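Local coordinates for glideosome-associated protein 50 (Plasmodium falciparum 3D7, PDB 3TGH) that forms part of the glideosome complex for gliding motility and host cell invasion, and probably anchors it to the parasite's inner membrane complex, at residues K27-N32 with I274-H279; G197-P200 with Y206-G209; Y202-S207 with G261-K266; Q257-M262 with L268-D273; V287-S292 with G296-T301. One frame throughout, in Å; residues are numbered along the deposited sequence.

In the fold
Interaction 1 brings the C-terminal end of helix 17-32 against strand 275-282, closing a loop of more than 240 residues within which interactions 2, 3 and 4 are all nested. Interaction 2 closes a short loop after strand 192-196, near a bound cobalt. Interaction 3 starts on that loop, sharing Tyr-206 and Ser-207 with it, and reaches the loop before strand 267-271. Interaction 4 shares Gly-261 and Met-262 with interaction 3 and folds this loop back on the strand it leads into. Interaction 5 follows in series as the hairpin of strands 285-292 and 297-305. Interactions 4 and 5 touch through Phe-269, Phe-290 and Tyr-300, where the two sheets meet.

Interaction 1. Residues K27-N32 with I274-H279; sequences KQFIKN and IGFCVH
Phe-29, near the C-terminal end of helix 17-32, stands over Val-278 of strand 275-282 with their CA atoms 8.0 Å apart, so that only side chains bridge the gap. From the helix comes Phe-29 and from the strand come Phe-276 and Val-278, two residues on the same face of the sheet; the intervening Cys-277 turns to the other side. The two rings form an offset edge-to-face pair, with centroids 5.5 Å apart and planes at 78°. The edge of Phe-276 is presented to the face of Phe-29, and its CZ comes 3.7 Å from CD1 of Phe-29, while its CE1 lies 3.9 Å from Phe-29 CB. The CE1-CZ edge of Phe-276 thus lies along the CB-CG-CD1 side of Phe-29. Its CG lies between the backbone N and the carbonyl carbon (chi1 59°), a rotation that lifts the ring off the strand toward the helix. Val-278 fills in beside it: its CG2 lies at the edge of the Phe-276 ring, near that ring's plane, and 4.4 Å from Phe-29 CB. Phe-26, one turn earlier in the helix, makes a second edge-to-face pair with Phe-276, and Val-291 of the next strand touches both Phe-29 and Phe-276. The contact thus seats the helix on one sheet of the metallophosphoesterase fold, away from the metal sites. With no polar group engaged between the segments, the cohesion here is apolar, and the steep interplanar angle combines with the offset to keep the Phe-276 edge away from the ring centre of Phe-29.

Interaction 2. Residues G197-P200 with Y206-G209; sequences GDQP and YSRG
Ser-207 OG gathers hydrogen bonds from both segments of this loop, receiving Gln-199 NE2 across the contact and the backbone N of Gly-209 within its own segment. The first bond, from Gln-199 NE2 to Ser-207 OG, is 3.2 Å long and fairly straight at 165°. The second, from Gly-209 N at 3.1 Å, makes an ST turn. The hydroxyl lies between the backbone N and the carbonyl carbon of Ser-207 (chi1 78°), which curls it back toward Gly-209. Asp-234 OD2 is a further partner of OG, consistent with the hydroxyl giving its proton to that carboxylate. The amide of Gln-199 is used twice: NE2 also donates to Pro-200 O at 2.9 Å, meeting a carbonyl lone pair in plane, and both acceptors lie close to the amide plane. Packing is slight, with Pro-200 CG 4.1 Å from Ser-207 OG and Gly-209 CA set against Pro-200 O in a CA-H...O contact. The loop follows strand 192-196 at the metal centre: Gln-199 lies about 4 Å, side chain to ion, from a bound cobalt, and Asp-198 OD2 is hydrogen-bonded to ND1 of the metal-binding His-233. Two acceptors for one NH2 group fix the rotation of the Gln-199 amide beside the metal.

Interaction 3. Residues Y202-S207 with G261-K266; sequences YSSGYS and GMKNSK
Ser-204 OG accepts a hydrogen bond from the backbone N of Asn-264, 2.8 Å long and nearly straight at 171°, and the contact is built round this bond. The hydroxyl comes so close to the opposite residue that it also lies 3.3 Å from Asn-264 CB. Alongside, the aliphatic part of Lys-263 leans on the serine, its CD 4.1 Å from Ser-204 CB; the lysine chain bends at chi2 (-68°) to bring CD there. Tyr-202 adds a loose touch, its CB 4.5 Å from Asn-264 ND2. In the next shell both backbones are shaped by side-chain acceptors. Asn-264 OD1 takes the backbone N of Lys-266 at 3.0 Å in an Asx turn, and Ser-203 OG takes Gly-205 N at 2.9 Å in an ST turn. Further out, Ser-203 OG also bonds Asp-234 OD2, and the ring of Tyr-202 meets His-247 edge-to-face. The contact ties the loop after strand 192-196 to the one leading into strand 267-271, at the edge of the sheet that ends in strands 237-242 and 267-271. Ser-204 OG has a second partner in Glu-238 OE2, so the hydroxyl can accept from the backbone while probably donating to the carboxylate, a chain of bonds that links both loops to strand 237-242.

Interaction 4. Residues Q257-M262 with L268-D273; sequences QGKSGM and LFFSSD
Lys-259 NZ donates to Ser-272 OG over 3.1 Å, the one hydrogen bond between these segments. The ammonium also lies 3.0 Å from Ser-272 N, but both are donors and this approach brings no bond. Asp-273 OD1 is 4.6 Å from NZ, beyond a salt bridge yet near enough that its charge may favour the ammonium in this place. A bend at chi2 (62°) sends the lysine across the strand, past Phe-270, the two side chains running in opposite senses. The chain leaves the strand through an ST turn, in which Ser-271 OG accepts from Asp-273 N, and Asp-273 OD2 goes on to Ser-292 OG of the other sheet. Strand 267-271 is the outermost of its seven-stranded sheet in the two-sheet metallophosphoesterase fold, and its start carries a classic beta bulge, Leu-268 and Phe-269 both facing Val-239. The loop 257-262 closes over the same strand. Its backbone packs on the Phe-270 ring: Gly-258 O lies at the ring edge, 3.8 Å from CZ, and Lys-259 CA comes 3.6 Å from CE2. Lys-259 O, buried here without a polar partner, sits above the ring plane near the rim, 3.8 Å from CE2. At the far end Ser-272 CB touches Gln-257 O at 3.4 Å and Gly-258 CA at 3.8 Å, while the Gln-257 side chain turns off to bond Asn-235 N through OE1.

Interaction 5. Residues V287-S292 with G296-T301; sequences VTKFVS and GEVIYT
Phe-290 and Tyr-300 are joined by the straightest of the backbone bonds here, Phe-290 N to Tyr-300 O at 2.9 Å and 177°. The carbonyl of Phe-290 is met instead by Ile-299 N, also at 2.9 Å. Toward the turn, Ser-292 N bonds Glu-297 O, and the return bond from Glu-297 N to Ser-292 O is weak at 3.3 Å. Strands 285-292 and 297-305 thus make an antiparallel hairpin, the latter outermost in its sheet, with a one-residue slip of register: Lys-289 pairs with Thr-301 but Val-291 with Val-298. The extra residue between Val-298 and Thr-301 is accommodated as in a beta bulge, and Tyr-300 N is left buried without a partner. CA-H...O contacts support the ladder, the CA of Val-298 lying 3.3 Å from Phe-290 O. Among the side chains, Phe-290 and Tyr-300 run side by side on one face, CD1 of the first 4.0 Å from CD2 of the second; Phe-269 of the other sheet stacks on Tyr-300 and meets Phe-290 obliquely. Ile-299 CD1 reaches back to Ser-292 CB at 3.9 Å. On the opposite face Lys-289 CB packs on Val-298 CG1 at 3.9 Å, and Val-298 also touches Phe-29 of helix 17-32. The extended Lys-289 chain runs on to NZ, which forms salt bridges with Glu-33 and Glu-280.

Interaction 1. Residues K27-N32 with I274-H279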
# COMPACT_ATOMS: atom_id res chain seq x y z
N LYS A 27 8.66 -11.64 -9.36
CA LYS A 27 9.98 -12.09 -8.93
C LYS A 27 11.10 -11.59 -9.86
O LYS A 27 12.15 -11.15 -9.39
CB LYS A 27 10.04 -13.61 -8.86
CG LYS A 27 9.19 -14.22 -7.75
CD LYS A 27 9.11 -15.74 -7.93
CE LYS A 27 8.12 -16.37 -6.99
NZ LYS A 27 8.01 -17.83 -7.25
N GLN A 28 10.85 -11.66 -11.17
CA GLN A 28 11.83 -11.22 -12.17
C GLN A 28 12.17 -9.74 -12.00
O GLN A 28 13.35 -9.37 -11.97
CB GLN A 28 11.28 -11.44 -13.59
CG GLN A 28 12.29 -11.13 -14.70
CD GLN A 28 11.64 -10.96 -16.07
OE1 GLN A 28 10.44 -10.80 -16.17
NE2 GLN A 28 12.46 -10.98 -17.12
N PHE A 29 11.14 -8.91 -11.88
CA PHE A 29 11.33 -7.47 -11.72
C PHE A 29 11.95 -7.10 -10.39
O PHE A 29 12.79 -6.21 -10.32
CB PHE A 29 10.01 -6.71 -11.89
CG PHE A 29 9.67 -6.40 -13.31
CD1 PHE A 29 9.16 -7.37 -14.15
CD2 PHE A 29 9.85 -5.12 -13.80
CE1 PHE A 29 8.84 -7.08 -15.47
CE2 PHE A 29 9.53 -4.82 -15.12
CZ PHE A 29 9.03 -5.80 -15.95
N ILE A 30 11.52 -7.75 -9.32
CA ILE A 30 12.07 -7.47 -8.00
C ILE A 30 13.59 -7.69 -7.98
O ILE A 30 14.34 -6.87 -7.46
CB ILE A 30 11.35 -8.28 -6.90
CG1 ILE A 30 10.00 -7.63 -6.61
CG2 ILE A 30 12.19 -8.35 -5.62
CD1 ILE A 30 9.10 -8.45 -5.73
N LYS A 31 14.03 -8.80 -8.59
CA LYS A 31 15.46 -9.09 -8.73
C LYS A 31 16.15 -8.06 -9.62
O LYS A 31 17.13 -7.42 -9.22
CB LYS A 31 15.65 -10.50 -9.30
CG LYS A 31 17.11 -10.91 -9.52
CD LYS A 31 17.84 -11.13 -8.21
CE LYS A 31 19.22 -11.73 -8.45
NZ LYS A 31 19.94 -12.02 -7.18
N ASN A 32 15.64 -7.88 -10.84
CA ASN A 32 16.33 -7.06 -11.84
C ASN A 32 16.33 -5.57 -11.52
O ASN A 32 17.29 -4.87 -11.84
CB ASN A 32 15.74 -7.29 -13.23
CG ASN A 32 15.99 -8.70 -13.75
OD1 ASN A 32 16.81 -9.44 -13.21
ND2 ASN A 32 15.26 -9.07 -14.79
N ILE A 274 -3.84 -8.01 -15.44
CA ILE A 274 -3.26 -8.51 -14.20
C ILE A 274 -1.80 -8.06 -14.18
O ILE A 274 -1.10 -8.17 -15.18
CB ILE A 274 -3.40 -10.05 -14.12
CG1 ILE A 274 -4.85 -10.41 -13.84
CG2 ILE A 274 -2.50 -10.65 -13.03
CD1 ILE A 274 -5.17 -11.88 -14.00
N GLY A 275 -1.37 -7.51 -13.05
CA GLY A 275 -0.04 -6.94 -12.97
C GLY A 275 0.32 -6.37 -11.62
O GLY A 275 -0.24 -6.75 -10.60
N PHE A 276 1.28 -5.44 -11.62
CA PHE A 276 1.80 -4.86 -10.40
C PHE A 276 2.55 -3.58 -10.74
O PHE A 276 2.72 -3.25 -11.92
CB PHE A 276 2.72 -5.87 -9.68
CG PHE A 276 3.89 -6.33 -10.51
CD1 PHE A 276 5.11 -5.66 -10.45
CD2 PHE A 276 3.79 -7.44 -11.33
CE1 PHE A 276 6.18 -6.07 -11.23
CE2 PHE A 276 4.86 -7.87 -12.10
CZ PHE A 276 6.06 -7.19 -12.05
N CYS A 277 3.02 -2.87 -9.71
CA CYS A 277 3.81 -1.66 -9.91
C CYS A 277 5.19 -1.76 -9.30
O CYS A 277 5.38 -2.43 -8.28
CB CYS A 277 3.13 -0.47 -9.26
SG CYS A 277 1.60 -0.03 -9.99
N VAL A 278 6.14 -1.06 -9.91
CA VAL A 278 7.45 -0.84 -9.32
C VAL A 278 7.67 0.67 -9.23
O VAL A 278 7.41 1.41 -10.18
CB VAL A 278 8.56 -1.51 -10.13
CG1 VAL A 278 9.92 -1.21 -9.51
CG2 VAL A 278 8.32 -3.02 -10.19
N HIS A 279 8.13 1.14 -8.07
CA HIS A 279 8.26 2.56 -7.79
C HIS A 279 9.70 2.86 -7.45
O HIS A 279 10.34 2.08 -6.75
CB HIS A 279 7.38 2.99 -6.62
CG HIS A 279 5.97 2.49 -6.68
ND1 HIS A 279 4.94 3.22 -7.21
CD2 HIS A 279 5.43 1.32 -6.26
CE1 HIS A 279 3.81 2.54 -7.11
NE2 HIS A 279 4.08 1.38 -6.54

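Interaction 2. Residues G197-P200 with Y206-G209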
# COMPACT_ATOMS: atom_id res chain seq x y z
N GLY A 197 -3.51 1.90 1.09
CA GLY A 197 -4.78 1.45 1.66
C GLY A 197 -5.52 0.53 0.72
O GLY A 197 -5.00 0.15 -0.35
N ASP A 198 -6.75 0.18 1.09
CA ASP A 198 -7.57 -0.72 0.28
C ASP A 198 -8.44 0.08 -0.73
O ASP A 198 -8.24 -0.02 -1.94
CB ASP A 198 -8.44 -1.60 1.18
CG ASP A 198 -9.46 -2.42 0.40
OD1 ASP A 198 -9.13 -2.90 -0.71
OD2 ASP A 198 -10.58 -2.61 0.90
N GLN A 199 -9.37 0.87 -0.21
CA GLN A 199 -10.34 1.58 -1.04
C GLN A 199 -9.76 2.87 -1.66
O GLN A 199 -9.28 3.74 -0.93
CB GLN A 199 -11.59 1.90 -0.20
CG GLN A 199 -12.61 2.79 -0.87
CD GLN A 199 -13.26 2.14 -2.07
OE1 GLN A 199 -13.82 1.05 -1.97
NE2 GLN A 199 -13.22 2.83 -3.21
N PRO A 200 -9.84 3.01 -3.00
CA PRO A 200 -9.44 4.28 -3.62
C PRO A 200 -10.38 5.43 -3.32
O PRO A 200 -11.58 5.23 -3.11
CB PRO A 200 -9.47 3.98 -5.12
CG PRO A 200 -10.18 2.70 -5.28
CD PRO A 200 -10.10 1.96 -3.99
N TYR A 206 -14.53 -0.43 -10.83
CA TYR A 206 -15.89 -0.82 -10.43
C TYR A 206 -16.49 0.02 -9.30
O TYR A 206 -17.64 0.46 -9.39
CB TYR A 206 -15.94 -2.30 -10.06
CG TYR A 206 -17.34 -2.80 -9.76
CD1 TYR A 206 -18.28 -2.94 -10.78
CD2 TYR A 206 -17.72 -3.13 -8.46
CE1 TYR A 206 -19.57 -3.39 -10.51
CE2 TYR A 206 -19.01 -3.59 -8.19
CZ TYR A 206 -19.92 -3.72 -9.21
OH TYR A 206 -21.19 -4.17 -8.94
N SER A 207 -15.72 0.26 -8.25
CA SER A 207 -16.22 1.02 -7.10
C SER A 207 -16.51 2.48 -7.43
O SER A 207 -17.30 3.12 -6.76
CB SER A 207 -15.21 0.96 -5.93
OG SER A 207 -14.12 1.84 -6.15
N ARG A 208 -15.83 3.01 -8.45
CA ARG A 208 -15.89 4.43 -8.82
C ARG A 208 -15.34 5.37 -7.75
O ARG A 208 -15.61 6.58 -7.77
CB ARG A 208 -17.31 4.83 -9.25
CG ARG A 208 -17.68 4.31 -10.62
CD ARG A 208 -17.06 5.19 -11.69
NE ARG A 208 -16.78 4.47 -12.93
CZ ARG A 208 -16.16 5.00 -13.98
NH1 ARG A 208 -15.76 6.27 -13.96
NH2 ARG A 208 -15.94 4.26 -15.06
N GLY A 209 -14.52 4.85 -6.84
CA GLY A 209 -13.95 5.66 -5.77
C GLY A 209 -14.85 5.74 -4.56
O GLY A 209 -15.77 4.94 -4.41

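Interaction 3. Residues Y202-S207 with G261-K266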
# COMPACT_ATOMS: atom_id res chain seq x y z
N TYR A 202 -10.31 7.99 -5.69
CA TYR A 202 -10.69 8.19 -7.09
C TYR A 202 -10.36 6.94 -7.88
O TYR A 202 -9.27 6.38 -7.74
CB TYR A 202 -9.94 9.38 -7.68
CG TYR A 202 -10.26 10.72 -7.08
CD1 TYR A 202 -11.58 11.14 -6.90
CD2 TYR A 202 -9.24 11.59 -6.71
CE1 TYR A 202 -11.86 12.38 -6.36
CE2 TYR A 202 -9.52 12.84 -6.18
CZ TYR A 202 -10.83 13.23 -6.01
OH TYR A 202 -11.09 14.47 -5.47
N SER A 203 -11.30 6.50 -8.71
CA SER A 203 -11.11 5.29 -9.51
C SER A 203 -12.09 5.25 -10.68
O SER A 203 -13.28 5.53 -10.52
CB SER A 203 -11.29 4.04 -8.65
OG SER A 203 -11.19 2.84 -9.41
N SER A 204 -11.57 4.88 -11.85
CA SER A 204 -12.41 4.61 -13.02
C SER A 204 -12.90 3.16 -13.01
O SER A 204 -13.68 2.76 -13.89
CB SER A 204 -11.63 4.89 -14.32
OG SER A 204 -11.12 6.21 -14.34
N GLY A 205 -12.46 2.37 -12.03
CA GLY A 205 -12.86 0.97 -11.88
C GLY A 205 -14.22 0.80 -11.22
O GLY A 205 -14.96 1.77 -11.05
N TYR A 206 -14.53 -0.43 -10.83
CA TYR A 206 -15.89 -0.82 -10.43
C TYR A 206 -16.49 0.02 -9.30
O TYR A 206 -17.64 0.46 -9.39
CB TYR A 206 -15.94 -2.30 -10.06
CG TYR A 206 -17.34 -2.80 -9.76
CD1 TYR A 206 -18.28 -2.94 -10.78
CD2 TYR A 206 -17.72 -3.13 -8.46
CE1 TYR A 206 -19.57 -3.39 -10.51
CE2 TYR A 206 -19.01 -3.59 -8.19
CZ TYR A 206 -19.92 -3.72 -9.21
OH TYR A 206 -21.19 -4.17 -8.94
N SER A 207 -15.72 0.26 -8.25
CA SER A 207 -16.22 1.02 -7.10
C SER A 207 -16.51 2.48 -7.43
O SER A 207 -17.30 3.12 -6.76
CB SER A 207 -15.21 0.96 -5.93
OG SER A 207 -14.12 1.84 -6.15
N GLY A 261 -17.06 1.84 -17.18
CA GLY A 261 -17.69 2.91 -17.96
C GLY A 261 -16.73 4.02 -18.37
O GLY A 261 -15.61 3.75 -18.82
N MET A 262 -17.16 5.26 -18.22
CA MET A 262 -16.39 6.43 -18.66
C MET A 262 -15.23 6.73 -17.70
O MET A 262 -15.43 6.79 -16.49
CB MET A 262 -17.30 7.65 -18.80
CG MET A 262 -18.45 7.46 -19.80
SD MET A 262 -19.60 8.85 -19.86
CE MET A 262 -20.85 8.22 -20.98
N LYS A 263 -14.03 6.92 -18.24
CA LYS A 263 -12.84 7.16 -17.43
C LYS A 263 -12.96 8.45 -16.62
O LYS A 263 -13.59 9.41 -17.07
CB LYS A 263 -11.58 7.26 -18.31
CG LYS A 263 -11.29 6.04 -19.18
CD LYS A 263 -10.88 4.82 -18.36
CE LYS A 263 -10.64 3.61 -19.25
NZ LYS A 263 -9.56 3.85 -20.25
N ASN A 264 -12.35 8.46 -15.44
CA ASN A 264 -12.18 9.69 -14.67
C ASN A 264 -11.48 10.74 -15.54
O ASN A 264 -10.55 10.41 -16.28
CB ASN A 264 -11.37 9.41 -13.39
CG ASN A 264 -11.33 10.60 -12.44
OD1 ASN A 264 -10.57 11.55 -12.65
ND2 ASN A 264 -12.14 10.55 -11.38
N SER A 265 -11.93 11.99 -15.46
CA SER A 265 -11.42 13.06 -16.33
C SER A 265 -9.92 13.33 -16.15
O SER A 265 -9.26 13.83 -17.06
CB SER A 265 -12.21 14.35 -16.10
OG SER A 265 -12.07 14.79 -14.76
N LYS A 266 -9.40 13.00 -14.97
CA LYS A 266 -7.97 13.16 -14.68
C LYS A 266 -7.19 11.84 -14.69
O LYS A 266 -6.06 11.77 -14.20
CB LYS A 266 -7.79 13.89 -13.34
CG LYS A 266 -8.24 15.34 -13.40
CD LYS A 266 -7.76 16.14 -12.20
CE LYS A 266 -7.85 17.65 -12.46
NZ LYS A 266 -7.22 18.43 -11.36

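Interaction 4. Residues Q257-M262 with L268-D273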
# COMPACT_ATOMS: atom_id res chain seq x y z
N GLN A 257 -10.93 -7.05 -13.64
CA GLN A 257 -12.27 -6.66 -14.06
C GLN A 257 -12.09 -5.54 -15.07
O GLN A 257 -11.26 -4.64 -14.88
CB GLN A 257 -13.16 -6.27 -12.87
CG GLN A 257 -12.63 -5.16 -12.01
CD GLN A 257 -13.26 -5.10 -10.62
OE1 GLN A 257 -12.94 -4.21 -9.84
NE2 GLN A 257 -14.15 -6.04 -10.31
N GLY A 258 -12.86 -5.62 -16.16
CA GLY A 258 -12.62 -4.88 -17.40
C GLY A 258 -12.55 -3.37 -17.31
O GLY A 258 -12.38 -2.82 -16.23
N LYS A 259 -12.70 -2.70 -18.45
CA LYS A 259 -12.43 -1.25 -18.53
C LYS A 259 -13.45 -0.35 -17.81
O LYS A 259 -13.15 0.82 -17.55
CB LYS A 259 -12.25 -0.81 -19.99
CG LYS A 259 -10.79 -0.58 -20.41
CD LYS A 259 -9.93 -1.85 -20.32
CE LYS A 259 -8.47 -1.53 -20.63
NZ LYS A 259 -7.55 -2.66 -20.32
N SER A 260 -14.62 -0.90 -17.48
CA SER A 260 -15.69 -0.15 -16.81
C SER A 260 -16.28 0.92 -17.74
O SER A 260 -16.03 0.89 -18.95
CB SER A 260 -15.19 0.50 -15.51
OG SER A 260 -16.27 0.94 -14.70
N GLY A 261 -17.06 1.84 -17.18
CA GLY A 261 -17.69 2.91 -17.96
C GLY A 261 -16.73 4.02 -18.37
O GLY A 261 -15.61 3.75 -18.82
N MET A 262 -17.16 5.26 -18.22
CA MET A 262 -16.39 6.43 -18.66
C MET A 262 -15.23 6.73 -17.70
O MET A 262 -15.43 6.79 -16.49
CB MET A 262 -17.30 7.65 -18.80
CG MET A 262 -18.45 7.46 -19.80
SD MET A 262 -19.60 8.85 -19.86
CE MET A 262 -20.85 8.22 -20.98
N LEU A 268 -4.80 9.28 -16.27
CA LEU A 268 -3.71 9.34 -17.23
C LEU A 268 -3.46 7.97 -17.87
O LEU A 268 -2.91 7.89 -18.97
CB LEU A 268 -2.43 9.81 -16.54
CG LEU A 268 -2.46 11.23 -15.97
CD1 LEU A 268 -1.18 11.50 -15.18
CD2 LEU A 268 -2.65 12.26 -17.08
N PHE A 269 -3.86 6.92 -17.18
CA PHE A 269 -3.65 5.56 -17.65
C PHE A 269 -4.59 4.63 -16.92
O PHE A 269 -4.81 4.78 -15.71
CB PHE A 269 -2.19 5.15 -17.37
CG PHE A 269 -1.98 3.66 -17.32
CD1 PHE A 269 -1.93 2.92 -18.49
CD2 PHE A 269 -1.81 3.01 -16.11
CE1 PHE A 269 -1.72 1.55 -18.45
CE2 PHE A 269 -1.60 1.64 -16.06
CZ PHE A 269 -1.56 0.90 -17.23
N PHE A 270 -5.15 3.68 -17.65
CA PHE A 270 -5.99 2.63 -17.07
C PHE A 270 -5.75 1.33 -17.81
O PHE A 270 -5.69 1.31 -19.04
CB PHE A 270 -7.47 3.00 -17.17
CG PHE A 270 -8.39 1.98 -16.56
CD1 PHE A 270 -8.94 2.19 -15.30
CD2 PHE A 270 -8.72 0.82 -17.25
CE1 PHE A 270 -9.79 1.26 -14.73
CE2 PHE A 270 -9.56 -0.12 -16.68
CZ PHE A 270 -10.10 0.10 -15.41
N SER A 271 -5.63 0.23 -17.06
CA SER A 271 -5.54 -1.10 -17.66
C SER A 271 -6.21 -2.14 -16.76
O SER A 271 -6.03 -2.12 -15.54
CB SER A 271 -4.09 -1.49 -17.88
OG SER A 271 -3.99 -2.79 -18.43
N SER A 272 -6.95 -3.05 -17.37
CA SER A 272 -7.55 -4.16 -16.64
C SER A 272 -6.59 -5.36 -16.55
O SER A 272 -6.94 -6.37 -15.97
CB SER A 272 -8.87 -4.59 -17.31
OG SER A 272 -8.64 -5.04 -18.63
N ASP A 273 -5.39 -5.23 -17.12
CA ASP A 273 -4.40 -6.31 -17.08
C ASP A 273 -4.04 -6.71 -15.65
O ASP A 273 -3.95 -5.86 -14.76
CB ASP A 273 -3.10 -5.90 -17.79
CG ASP A 273 -3.23 -5.87 -19.31
OD1 ASP A 273 -4.36 -5.91 -19.83
OD2 ASP A 273 -2.17 -5.81 -19.97

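Interaction 5. Residues V287-S292 with G296-T301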
# COMPACT_ATOMS: atom_id res chain seq x y z
N VAL A 287 9.23 7.73 -9.85
CA VAL A 287 8.89 7.08 -11.11
C VAL A 287 8.15 5.79 -10.78
O VAL A 287 8.67 4.96 -10.02
CB VAL A 287 10.14 6.77 -11.96
CG1 VAL A 287 9.76 6.02 -13.22
CG2 VAL A 287 10.89 8.05 -12.30
N THR A 288 6.95 5.64 -11.32
CA THR A 288 6.15 4.45 -11.13
C THR A 288 6.01 3.73 -12.46
O THR A 288 5.62 4.34 -13.46
CB THR A 288 4.76 4.79 -10.58
OG1 THR A 288 4.89 5.38 -9.28
CG2 THR A 288 3.87 3.55 -10.49
N LYS A 289 6.35 2.44 -12.48
CA LYS A 289 6.20 1.61 -13.67
C LYS A 289 5.10 0.58 -13.46
O LYS A 289 5.12 -0.20 -12.49
CB LYS A 289 7.52 0.91 -14.00
CG LYS A 289 8.63 1.84 -14.46
CD LYS A 289 9.93 1.09 -14.66
CE LYS A 289 11.12 2.03 -14.80
NZ LYS A 289 12.42 1.29 -14.87
N PHE A 290 4.12 0.60 -14.36
CA PHE A 290 3.02 -0.35 -14.33
C PHE A 290 3.37 -1.53 -15.23
O PHE A 290 3.61 -1.35 -16.42
CB PHE A 290 1.73 0.30 -14.82
CG PHE A 290 1.19 1.33 -13.88
CD1 PHE A 290 1.68 2.63 -13.88
CD2 PHE A 290 0.18 0.99 -12.98
CE1 PHE A 290 1.18 3.58 -13.00
CE2 PHE A 290 -0.33 1.93 -12.10
CZ PHE A 290 0.17 3.23 -12.11
N VAL A 291 3.41 -2.72 -14.65
CA VAL A 291 3.83 -3.92 -15.35
C VAL A 291 2.65 -4.85 -15.58
O VAL A 291 1.91 -5.17 -14.64
CB VAL A 291 4.92 -4.69 -14.55
CG1 VAL A 291 5.36 -5.92 -15.32
CG2 VAL A 291 6.10 -3.78 -14.26
N SER A 292 2.47 -5.25 -16.83
CA SER A 292 1.42 -6.19 -17.21
C SER A 292 1.98 -7.60 -17.31
O SER A 292 3.01 -7.83 -17.95
CB SER A 292 0.79 -5.79 -18.55
OG SER A 292 0.04 -6.85 -19.09
N GLY A 296 5.04 -9.41 -19.36
CA GLY A 296 6.01 -8.78 -18.47
C GLY A 296 6.50 -7.44 -18.98
O GLY A 296 7.64 -7.05 -18.75
N GLU A 297 5.62 -6.72 -19.67
CA GLU A 297 5.95 -5.45 -20.28
C GLU A 297 5.52 -4.28 -19.39
O GLU A 297 4.43 -4.31 -18.80
CB GLU A 297 5.26 -5.38 -21.65
CG GLU A 297 5.35 -4.07 -22.41
CD GLU A 297 4.79 -4.21 -23.83
OE1 GLU A 297 5.27 -5.09 -24.58
OE2 GLU A 297 3.87 -3.44 -24.19
N VAL A 298 6.38 -3.27 -19.28
CA VAL A 298 6.02 -2.00 -18.65
C VAL A 298 5.09 -1.28 -19.64
O VAL A 298 5.53 -0.89 -20.73
CB VAL A 298 7.26 -1.13 -18.35
CG1 VAL A 298 6.84 0.22 -17.81
CG2 VAL A 298 8.19 -1.85 -17.36
N ILE A 299 3.82 -1.14 -19.27
CA ILE A 299 2.83 -0.56 -20.18
C ILE A 299 2.52 0.90 -19.89
O ILE A 299 1.83 1.56 -20.68
CB ILE A 299 1.53 -1.41 -20.25
CG1 ILE A 299 0.89 -1.59 -18.87
CG2 ILE A 299 1.83 -2.76 -20.88
CD1 ILE A 299 -0.52 -2.16 -18.94
N TYR A 300 3.03 1.41 -18.77
CA TYR A 300 2.94 2.84 -18.48
C TYR A 300 3.99 3.26 -17.46
O TYR A 300 4.23 2.54 -16.49
CB TYR A 300 1.55 3.23 -17.97
CG TYR A 300 1.32 4.73 -17.94
CD1 TYR A 300 1.11 5.44 -19.11
CD2 TYR A 300 1.35 5.43 -16.74
CE1 TYR A 300 0.91 6.82 -19.09
CE2 TYR A 300 1.15 6.81 -16.71
CZ TYR A 300 0.94 7.49 -17.88
OH TYR A 300 0.75 8.85 -17.84
N THR A 301 4.59 4.42 -17.68
CA THR A 301 5.53 5.00 -16.73
C THR A 301 5.04 6.38 -16.32
O THR A 301 4.88 7.27 -17.16
CB THR A 301 6.94 5.09 -17.33
OG1 THR A 301 7.35 3.79 -17.76
CG2 THR A 301 7.93 5.62 -16.30